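Local coordinates for putative uncharacterized protein (Chaetomium thermophilum, PDB 5IJP) that probably senses cellular phosphate status as the SPX domain of the Vtc4 protein, binding inositol hexakisphosphate in a basic pocket, at residues R13-H18 / Q74-E79. Residues are numbered along the deposited sequence; the frame is centred on the assembly and turned at random.
Sequences REYQWH and QVKAME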
loop_
_atom_site.group_PDB
_atom_site.type_symbol
_atom_site.label_atom_id
_atom_site.label_comp_id
_atom_site.label_asym_id
_atom_site.label_seq_id
_atom_site.Cartn_x
_atom_site.Cartn_y
_atom_site.Cartn_z
ATOM N N ARG A 13 2.256 7.412 -11.157
ATOM C CA ARG A 13 1.864 6.784 -12.430
ATOM C C ARG A 13 2.078 5.259 -12.456
ATOM O O ARG A 13 1.376 4.556 -13.185
ATOM C CB ARG A 13 2.573 7.457 -13.616
ATOM C CG ARG A 13 2.142 8.901 -13.869
ATOM C CD ARG A 13 1.226 9.030 -15.070
ATOM N NE ARG A 13 0.994 10.432 -15.422
ATOM C CZ ARG A 13 -0.044 11.153 -15.007
ATOM N NH1 ARG A 13 -0.966 10.611 -14.220
ATOM N NH2 ARG A 13 -0.170 12.420 -15.378
ATOM N N GLU A 14 3.033 4.761 -11.642
ATOM C CA GLU A 14 3.372 3.345 -11.473
ATOM C C GLU A 14 2.203 2.576 -10.820
ATOM O O GLU A 14 1.925 1.440 -11.213
ATOM C CB GLU A 14 4.673 3.225 -10.641
ATOM C CG GLU A 14 5.021 1.842 -10.099
ATOM C CD GLU A 14 5.320 0.765 -11.124
ATOM O OE1 GLU A 14 6.282 0.934 -11.908
ATOM O OE2 GLU A 14 4.618 -0.272 -11.112
ATOM N N TYR A 15 1.522 3.205 -9.840
ATOM C CA TYR A 15 0.399 2.616 -9.100
ATOM C C TYR A 15 -0.964 3.258 -9.454
ATOM O O TYR A 15 -1.978 2.870 -8.875
ATOM C CB TYR A 15 0.645 2.718 -7.576
ATOM C CG TYR A 15 2.018 2.288 -7.104
ATOM C CD1 TYR A 15 2.276 0.966 -6.755
ATOM C CD2 TYR A 15 3.043 3.216 -6.942
ATOM C CE1 TYR A 15 3.533 0.567 -6.300
ATOM C CE2 TYR A 15 4.305 2.830 -6.492
ATOM C CZ TYR A 15 4.545 1.505 -6.170
ATOM O OH TYR A 15 5.786 1.125 -5.719
ATOM N N GLN A 16 -0.974 4.222 -10.409
ATOM C CA GLN A 16 -2.102 5.040 -10.894
ATOM C C GLN A 16 -3.498 4.375 -10.872
ATOM O O GLN A 16 -4.442 4.987 -10.366
ATOM C CB GLN A 16 -1.807 5.573 -12.309
ATOM C CG GLN A 16 -2.542 6.877 -12.646
ATOM C CD GLN A 16 -2.407 7.321 -14.090
ATOM O OE1 GLN A 16 -1.577 6.825 -14.863
ATOM N NE2 GLN A 16 -3.218 8.293 -14.479
ATOM N N TRP A 17 -3.634 3.159 -11.432
ATOM C CA TRP A 17 -4.916 2.443 -11.519
ATOM C C TRP A 17 -5.190 1.475 -10.352
ATOM O O TRP A 17 -6.142 0.692 -10.427
ATOM C CB TRP A 17 -5.007 1.687 -12.858
ATOM C CG TRP A 17 -5.012 2.564 -14.073
ATOM C CD1 TRP A 17 -3.931 2.952 -14.808
ATOM C CD2 TRP A 17 -6.162 3.121 -14.723
ATOM N NE1 TRP A 17 -4.334 3.729 -15.868
ATOM C CE2 TRP A 17 -5.699 3.852 -15.840
ATOM C CE3 TRP A 17 -7.544 3.083 -14.466
ATOM C CZ2 TRP A 17 -6.567 4.539 -16.698
ATOM C CZ3 TRP A 17 -8.403 3.762 -15.316
ATOM C CH2 TRP A 17 -7.915 4.479 -16.417
ATOM N N HIS A 18 -4.381 1.531 -9.277
ATOM C CA HIS A 18 -4.513 0.606 -8.148
ATOM C C HIS A 18 -4.759 1.270 -6.778
ATOM O O HIS A 18 -4.793 0.565 -5.764
ATOM C CB HIS A 18 -3.297 -0.327 -8.096
ATOM C CG HIS A 18 -3.091 -1.089 -9.367
ATOM N ND1 HIS A 18 -2.337 -0.570 -10.403
ATOM C CD2 HIS A 18 -3.586 -2.289 -9.745
ATOM C CE1 HIS A 18 -2.376 -1.476 -11.365
ATOM N NE2 HIS A 18 -3.117 -2.528 -11.015
ATOM N N GLN A 74 1.691 -6.821 -3.645
ATOM C CA GLN A 74 2.377 -8.101 -3.806
ATOM C C GLN A 74 3.353 -8.092 -4.984
ATOM O O GLN A 74 4.515 -8.453 -4.798
ATOM C CB GLN A 74 1.357 -9.245 -3.950
ATOM C CG GLN A 74 1.987 -10.634 -3.980
ATOM C CD GLN A 74 0.959 -11.724 -3.898
ATOM O OE1 GLN A 74 0.321 -11.932 -2.861
ATOM N NE2 GLN A 74 0.791 -12.459 -4.985
ATOM N N VAL A 75 2.872 -7.707 -6.189
ATOM C CA VAL A 75 3.648 -7.660 -7.438
ATOM C C VAL A 75 4.905 -6.791 -7.285
ATOM O O VAL A 75 5.999 -7.250 -7.616
ATOM C CB VAL A 75 2.779 -7.250 -8.669
ATOM C CG1 VAL A 75 3.604 -7.211 -9.955
ATOM C CG2 VAL A 75 1.581 -8.181 -8.841
ATOM N N LYS A 76 4.747 -5.565 -6.751
ATOM C CA LYS A 76 5.845 -4.617 -6.562
ATOM C C LYS A 76 6.881 -5.078 -5.527
ATOM O O LYS A 76 8.076 -5.001 -5.814
ATOM C CB LYS A 76 5.315 -3.209 -6.242
ATOM C CG LYS A 76 6.324 -2.092 -6.511
ATOM C CD LYS A 76 6.351 -1.644 -7.979
ATOM C CE LYS A 76 7.732 -1.226 -8.435
ATOM N NZ LYS A 76 8.176 0.053 -7.817
ATOM N N ALA A 77 6.433 -5.567 -4.348
ATOM C CA ALA A 77 7.318 -6.045 -3.275
ATOM C C ALA A 77 8.152 -7.253 -3.697
ATOM O O ALA A 77 9.336 -7.321 -3.357
ATOM C CB ALA A 77 6.512 -6.378 -2.031
ATOM N N MET A 78 7.541 -8.192 -4.444
ATOM C CA MET A 78 8.200 -9.396 -4.949
ATOM C C MET A 78 9.229 -9.062 -6.022
ATOM O O MET A 78 10.264 -9.726 -6.096
ATOM C CB MET A 78 7.171 -10.398 -5.466
ATOM C CG MET A 78 6.631 -11.302 -4.380
ATOM S SD MET A 78 5.198 -12.283 -4.888
ATOM C CE MET A 78 5.875 -13.163 -6.267
ATOM N N GLU A 79 8.952 -8.021 -6.837
ATOM C CA GLU A 79 9.861 -7.522 -7.873
ATOM C C GLU A 79 11.068 -6.865 -7.203
ATOM O O GLU A 79 12.188 -7.015 -7.691
ATOM C CB GLU A 79 9.147 -6.529 -8.802
ATOM C CG GLU A 79 8.390 -7.203 -9.936
ATOM C CD GLU A 79 7.361 -6.362 -10.672
ATOM O OE1 GLU A 79 7.075 -5.224 -10.230
ATOM O OE2 GLU A 79 6.819 -6.858 -11.685
#
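Lys76 reaches out from helix 52-97 to Tyr15 and Glu14 in the loop between helices 3-9 and 22-30, and every close contact between the two segments runs through this one side chain. Its CG leaves anti to the backbone N (chi1 -160°), and bends further along carry the chain past the end of the Tyr15 ring, the two side chains lying roughly at right angles. The methylenes pass obliquely by the phenol, Lys76 CG 3.9 Å from Tyr15 CE1. The chain then turns back, and Lys76 NZ gives Tyr15 OH a weak hydrogen bond of 3.4 Å. Lysine suits this place by pairing methylenes with a charge; tyrosine offers a flat ring for the buried side and a hydroxyl that accepts at its far end. Glu14 lays its CG over the centre of that ring, 3.8 Å above the plane. Glutamate suits the exposed side, its carboxylate near two lysines: OE2 forms a salt bridge with Lys72, whereas Glu14 OE1 and Lys76 NZ, 4.6 Å apart, attract each other at most loosely. Cutting Lys76 back to an alanine is likely to deprive the Tyr15 hydroxyl of this weak donor and to open a gap beside the ring and the Glu14 carboxylate. Tyr15, also stacked with Phe133 of helix 110-151, sits between two long helices: the contact joins the loop after the N-terminal helix to the helical bundle of the SPX domain.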